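Local coordinates for protein probable zinc protease (Pseudomonas aeruginosa, PDB 4NNZ) that probably acts in metal-dependent peptide hydrolysis as an M16-family subunit of a heterodimeric zinc protease, at residues Pro262-Leu274 / Ala396-Phe410. Residues are numbered along the deposited sequence; the frame is centred on the assembly and turned at random.
Sequences PREVNALRLIGAL and AVTPDDIQKAARTYF
A perpendicular helix crossing in the C-terminal half of this M16-family chain brings Ala-267 of helix 262-276 against Ile-402 and Ala-405 of helix 399-409, the segment axes 8.6 Å apart and crossing at -90°. Small residues allow this approach: Ala-405 is a knob among Glu-264, Ala-267, Leu-268 and Ile-271, its CB 4.0 Å from Ala-267 CB. Ile-402 fills the next hole, its CG2 lying 3.7 Å from Ile-271 CG1 as the two side chains slide past each other, while its CD1 meets Leu-274 CD1 tip to tip. Ile-271 CG2 reaches the edge of the Phe-410 ring, which also meets Phe-311 edge-to-face and Phe-251.

At one border the Arg-263 chain, bent at chi2 (88°) and chi3 (53°), curls back so that NH1 donates almost straight to the syn lone pair of Asp-401 OD2 at 3.0 Å. Asp-401 OD2 also accepts from Thr-398 N at 3.2 Å, in a capping box completed by a weak return bond from Asp-401 N to Thr-398 OG1. At another border Tyr-409 OH gives a weak bond to Glu-264 OE1, and Glu-264 OE2 is hydrogen-bonded to Ser-259 OG. The Asp-401 carboxylate thus joins helix capping to an interhelical salt bridge, probably favouring its ionised form.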
loop_
_atom_site.group_PDB
_atom_site.type_symbol
_atom_site.label_atom_id
_atom_site.label_comp_id
_atom_site.label_asym_id
_atom_site.label_seq_id
_atom_site.Cartn_x
_atom_site.Cartn_y
_atom_site.Cartn_z
ATOM N N PRO A 262 -2.004 -20.533 -17.837
ATOM C CA PRO A 262 -2.385 -19.528 -18.802
ATOM C C PRO A 262 -3.770 -19.737 -19.338
ATOM O O PRO A 262 -4.338 -18.791 -19.819
ATOM C CB PRO A 262 -1.382 -19.738 -19.901
ATOM C CG PRO A 262 -0.175 -20.143 -19.187
ATOM C CD PRO A 262 -0.572 -20.793 -17.908
ATOM N N ARG A 263 -4.284 -20.954 -19.297
ATOM C CA ARG A 263 -5.584 -21.213 -19.862
ATOM C C ARG A 263 -6.658 -20.450 -19.145
ATOM O O ARG A 263 -7.553 -19.955 -19.757
ATOM C CB ARG A 263 -5.904 -22.701 -19.866
ATOM C CG ARG A 263 -7.238 -23.046 -20.484
ATOM C CD ARG A 263 -7.157 -23.254 -21.984
ATOM N NE ARG A 263 -6.144 -24.220 -22.372
ATOM C CZ ARG A 263 -6.383 -25.504 -22.578
ATOM N NH1 ARG A 263 -7.592 -25.974 -22.433
ATOM N NH2 ARG A 263 -5.415 -26.322 -22.922
ATOM N N GLU A 264 -6.576 -20.389 -17.836
ATOM C CA GLU A 264 -7.581 -19.706 -17.064
ATOM C C GLU A 264 -7.601 -18.218 -17.370
ATOM O O GLU A 264 -8.641 -17.612 -17.393
ATOM C CB GLU A 264 -7.447 -20.022 -15.581
ATOM C CG GLU A 264 -6.598 -19.046 -14.810
ATOM C CD GLU A 264 -5.995 -19.636 -13.572
ATOM O OE1 GLU A 264 -6.668 -20.411 -12.891
ATOM O OE2 GLU A 264 -4.841 -19.324 -13.276
ATOM N N VAL A 265 -6.440 -17.628 -17.599
ATOM C CA VAL A 265 -6.374 -16.240 -17.949
ATOM C C VAL A 265 -7.066 -16.008 -19.258
ATOM O O VAL A 265 -7.815 -15.086 -19.398
ATOM C CB VAL A 265 -4.923 -15.779 -18.093
ATOM C CG1 VAL A 265 -4.847 -14.361 -18.590
ATOM C CG2 VAL A 265 -4.204 -15.872 -16.779
ATOM N N ASN A 266 -6.764 -16.822 -20.229
ATOM C CA ASN A 266 -7.332 -16.648 -21.522
ATOM C C ASN A 266 -8.817 -16.856 -21.487
ATOM O O ASN A 266 -9.543 -16.272 -22.246
ATOM C CB ASN A 266 -6.622 -17.502 -22.539
ATOM C CG ASN A 266 -5.233 -17.025 -22.801
ATOM O OD1 ASN A 266 -4.908 -15.900 -22.542
ATOM N ND2 ASN A 266 -4.414 -17.882 -23.302
ATOM N N ALA A 267 -9.243 -17.709 -20.582
ATOM C CA ALA A 267 -10.634 -17.916 -20.305
ATOM C C ALA A 267 -11.278 -16.676 -19.732
ATOM O O ALA A 267 -12.390 -16.374 -20.022
ATOM C CB ALA A 267 -10.807 -19.080 -19.384
ATOM N N LEU A 268 -10.566 -15.973 -18.898
ATOM C CA LEU A 268 -11.034 -14.705 -18.406
ATOM C C LEU A 268 -11.181 -13.615 -19.459
ATOM O O LEU A 268 -12.083 -12.831 -19.405
ATOM C CB LEU A 268 -10.179 -14.250 -17.237
ATOM C CG LEU A 268 -10.453 -15.006 -15.971
ATOM C CD1 LEU A 268 -9.435 -14.657 -14.933
ATOM C CD2 LEU A 268 -11.839 -14.734 -15.460
ATOM N N ARG A 269 -10.269 -13.562 -20.400
ATOM C CA ARG A 269 -10.349 -12.605 -21.466
ATOM C C ARG A 269 -11.571 -12.848 -22.297
ATOM O O ARG A 269 -12.278 -11.942 -22.636
ATOM C CB ARG A 269 -9.108 -12.709 -22.318
ATOM C CG ARG A 269 -7.871 -12.827 -21.480
ATOM C CD ARG A 269 -6.626 -12.987 -22.297
ATOM N NE ARG A 269 -6.595 -12.127 -23.454
ATOM C CZ ARG A 269 -5.752 -12.270 -24.453
ATOM N NH1 ARG A 269 -4.884 -13.232 -24.438
ATOM N NH2 ARG A 269 -5.776 -11.452 -25.462
ATOM N N LEU A 270 -11.814 -14.103 -22.587
ATOM C CA LEU A 270 -12.959 -14.537 -23.317
ATOM C C LEU A 270 -14.235 -14.214 -22.566
ATOM O O LEU A 270 -15.212 -13.865 -23.163
ATOM C CB LEU A 270 -12.857 -16.032 -23.595
ATOM C CG LEU A 270 -12.567 -16.588 -24.983
ATOM C CD1 LEU A 270 -13.424 -15.949 -26.030
ATOM C CD2 LEU A 270 -11.123 -16.416 -25.367
ATOM N N ILE A 271 -14.235 -14.327 -21.256
ATOM C CA ILE A 271 -15.416 -14.006 -20.484
ATOM C C ILE A 271 -15.782 -12.548 -20.607
ATOM O O ILE A 271 -16.940 -12.219 -20.668
ATOM C CB ILE A 271 -15.293 -14.445 -19.011
ATOM C CG1 ILE A 271 -15.490 -15.930 -18.886
ATOM C CG2 ILE A 271 -16.344 -13.826 -18.127
ATOM C CD1 ILE A 271 -14.877 -16.497 -17.646
ATOM N N GLY A 272 -14.797 -11.679 -20.639
ATOM C CA GLY A 272 -15.086 -10.289 -20.806
ATOM C C GLY A 272 -15.759 -10.004 -22.107
ATOM O O GLY A 272 -16.652 -9.234 -22.178
ATOM N N ALA A 273 -15.288 -10.646 -23.144
ATOM C CA ALA A 273 -15.839 -10.501 -24.456
ATOM C C ALA A 273 -17.260 -10.996 -24.537
ATOM O O ALA A 273 -18.073 -10.429 -25.203
ATOM C CB ALA A 273 -14.951 -11.176 -25.465
ATOM N N LEU A 274 -17.545 -12.073 -23.849
ATOM C CA LEU A 274 -18.876 -12.593 -23.772
ATOM C C LEU A 274 -19.831 -11.646 -23.093
ATOM O O LEU A 274 -20.982 -11.613 -23.395
ATOM C CB LEU A 274 -18.884 -13.902 -23.010
ATOM C CG LEU A 274 -18.429 -15.167 -23.695
ATOM C CD1 LEU A 274 -18.062 -16.156 -22.623
ATOM C CD2 LEU A 274 -19.486 -15.744 -24.612
ATOM N N ALA A 396 -7.509 -22.261 -27.810
ATOM C CA ALA A 396 -7.547 -23.377 -26.886
ATOM C C ALA A 396 -8.656 -23.326 -25.853
ATOM O O ALA A 396 -9.021 -24.336 -25.317
ATOM C CB ALA A 396 -6.204 -23.581 -26.230
ATOM N N VAL A 397 -9.184 -22.157 -25.587
ATOM C CA VAL A 397 -10.190 -22.037 -24.578
ATOM C C VAL A 397 -11.419 -22.794 -24.973
ATOM O O VAL A 397 -11.898 -22.664 -26.060
ATOM C CB VAL A 397 -10.539 -20.574 -24.353
ATOM C CG1 VAL A 397 -11.611 -20.445 -23.307
ATOM C CG2 VAL A 397 -9.311 -19.828 -23.922
ATOM N N THR A 398 -11.935 -23.584 -24.054
ATOM C CA THR A 398 -13.085 -24.421 -24.307
ATOM C C THR A 398 -14.165 -24.031 -23.359
ATOM O O THR A 398 -13.894 -23.454 -22.342
ATOM C CB THR A 398 -12.785 -25.908 -24.105
ATOM O OG1 THR A 398 -12.675 -26.192 -22.720
ATOM C CG2 THR A 398 -11.509 -26.270 -24.746
ATOM N N PRO A 399 -15.397 -24.388 -23.646
ATOM C CA PRO A 399 -16.506 -23.886 -22.870
ATOM C C PRO A 399 -16.350 -24.278 -21.437
ATOM O O PRO A 399 -16.854 -23.623 -20.563
ATOM C CB PRO A 399 -17.665 -24.601 -23.488
ATOM C CG PRO A 399 -17.317 -24.593 -24.900
ATOM C CD PRO A 399 -15.869 -24.913 -24.922
ATOM N N ASP A 400 -15.695 -25.392 -21.221
ATOM C CA ASP A 400 -15.393 -25.876 -19.909
ATOM C C ASP A 400 -14.414 -25.001 -19.152
ATOM O O ASP A 400 -14.557 -24.786 -17.986
ATOM C CB ASP A 400 -14.950 -27.318 -20.009
ATOM C CG ASP A 400 -15.933 -28.146 -20.790
ATOM O OD1 ASP A 400 -17.143 -27.924 -20.619
ATOM O OD2 ASP A 400 -15.508 -28.999 -21.595
ATOM N N ASP A 401 -13.421 -24.485 -19.847
ATOM C CA ASP A 401 -12.441 -23.619 -19.242
ATOM C C ASP A 401 -13.121 -22.390 -18.724
ATOM O O ASP A 401 -12.791 -21.869 -17.680
ATOM C CB ASP A 401 -11.456 -23.174 -20.293
ATOM C CG ASP A 401 -10.436 -24.185 -20.572
ATOM O OD1 ASP A 401 -10.145 -24.975 -19.686
ATOM O OD2 ASP A 401 -9.914 -24.200 -21.679
ATOM N N ILE A 402 -14.040 -21.895 -19.517
ATOM C CA ILE A 402 -14.733 -20.701 -19.177
ATOM C C ILE A 402 -15.536 -20.922 -17.938
ATOM O O ILE A 402 -15.489 -20.128 -17.039
ATOM C CB ILE A 402 -15.628 -20.276 -20.344
ATOM C CG1 ILE A 402 -14.773 -19.682 -21.429
ATOM C CG2 ILE A 402 -16.678 -19.261 -19.951
ATOM C CD1 ILE A 402 -15.564 -19.172 -22.584
ATOM N N GLN A 403 -16.296 -22.000 -17.894
ATOM C CA GLN A 403 -17.145 -22.233 -16.746
ATOM C C GLN A 403 -16.280 -22.392 -15.526
ATOM O O GLN A 403 -16.577 -21.883 -14.495
ATOM C CB GLN A 403 -18.077 -23.432 -16.977
ATOM C CG GLN A 403 -18.368 -24.309 -15.766
ATOM C CD GLN A 403 -19.360 -25.395 -16.024
ATOM O OE1 GLN A 403 -19.021 -26.471 -16.479
ATOM N NE2 GLN A 403 -20.598 -25.120 -15.710
ATOM N N LYS A 404 -15.192 -23.103 -15.668
ATOM C CA LYS A 404 -14.295 -23.294 -14.563
ATOM C C LYS A 404 -13.695 -22.025 -14.034
ATOM O O LYS A 404 -13.608 -21.861 -12.862
ATOM C CB LYS A 404 -13.193 -24.229 -14.992
ATOM C CG LYS A 404 -12.465 -24.918 -13.874
ATOM C CD LYS A 404 -11.144 -25.472 -14.364
ATOM C CE LYS A 404 -9.985 -24.646 -13.856
ATOM N NZ LYS A 404 -9.990 -23.269 -14.405
ATOM N N ALA A 405 -13.265 -21.131 -14.893
ATOM C CA ALA A 405 -12.719 -19.873 -14.433
ATOM C C ALA A 405 -13.740 -19.042 -13.705
ATOM O O ALA A 405 -13.422 -18.416 -12.730
ATOM C CB ALA A 405 -12.120 -19.090 -15.578
ATOM N N ALA A 406 -14.965 -19.034 -14.197
ATOM C CA ALA A 406 -16.038 -18.285 -13.572
ATOM C C ALA A 406 -16.373 -18.771 -12.201
ATOM O O ALA A 406 -16.695 -18.005 -11.350
ATOM C CB ALA A 406 -17.269 -18.305 -14.430
ATOM N N ARG A 407 -16.356 -20.070 -12.018
ATOM C CA ARG A 407 -16.617 -20.624 -10.724
ATOM C C ARG A 407 -15.557 -20.269 -9.744
ATOM O O ARG A 407 -15.817 -20.102 -8.584
ATOM C CB ARG A 407 -16.696 -22.121 -10.790
ATOM C CG ARG A 407 -17.962 -22.668 -11.380
ATOM C CD ARG A 407 -17.721 -24.097 -11.775
ATOM N NE ARG A 407 -17.660 -24.916 -10.589
ATOM C CZ ARG A 407 -18.700 -25.109 -9.799
ATOM N NH1 ARG A 407 -19.863 -24.546 -10.109
ATOM N NH2 ARG A 407 -18.586 -25.860 -8.710
ATOM N N THR A 408 -14.334 -20.300 -10.214
ATOM C CA THR A 408 -13.202 -19.997 -9.408
ATOM C C THR A 408 -13.127 -18.563 -8.980
ATOM O O THR A 408 -12.885 -18.285 -7.847
ATOM C CB THR A 408 -11.937 -20.408 -10.152
ATOM O OG1 THR A 408 -12.067 -21.766 -10.536
ATOM C CG2 THR A 408 -10.739 -20.294 -9.307
ATOM N N TYR A 409 -13.316 -17.645 -9.901
ATOM C CA TYR A 409 -13.006 -16.265 -9.625
ATOM C C TYR A 409 -14.114 -15.314 -9.257
ATOM O O TYR A 409 -13.871 -14.358 -8.583
ATOM C CB TYR A 409 -12.136 -15.709 -10.716
ATOM C CG TYR A 409 -10.831 -16.414 -10.783
ATOM C CD1 TYR A 409 -9.882 -16.219 -9.826
ATOM C CD2 TYR A 409 -10.559 -17.294 -11.786
ATOM C CE1 TYR A 409 -8.687 -16.876 -9.872
ATOM C CE2 TYR A 409 -9.372 -17.951 -11.842
ATOM C CZ TYR A 409 -8.443 -17.737 -10.885
ATOM O OH TYR A 409 -7.268 -18.398 -10.936
ATOM N N PHE A 410 -15.315 -15.585 -9.688
ATOM C CA PHE A 410 -16.380 -14.690 -9.377
ATOM C C PHE A 410 -16.999 -15.031 -8.053
ATOM O O PHE A 410 -18.147 -15.288 -7.960
ATOM C CB PHE A 410 -17.395 -14.684 -10.499
ATOM C CG PHE A 410 -16.835 -14.211 -11.796
ATOM C CD1 PHE A 410 -15.859 -13.261 -11.809
ATOM C CD2 PHE A 410 -17.267 -14.722 -12.980
ATOM C CE1 PHE A 410 -15.314 -12.823 -12.970
ATOM C CE2 PHE A 410 -16.729 -14.285 -14.157
ATOM C CZ PHE A 410 -15.748 -13.332 -14.150
#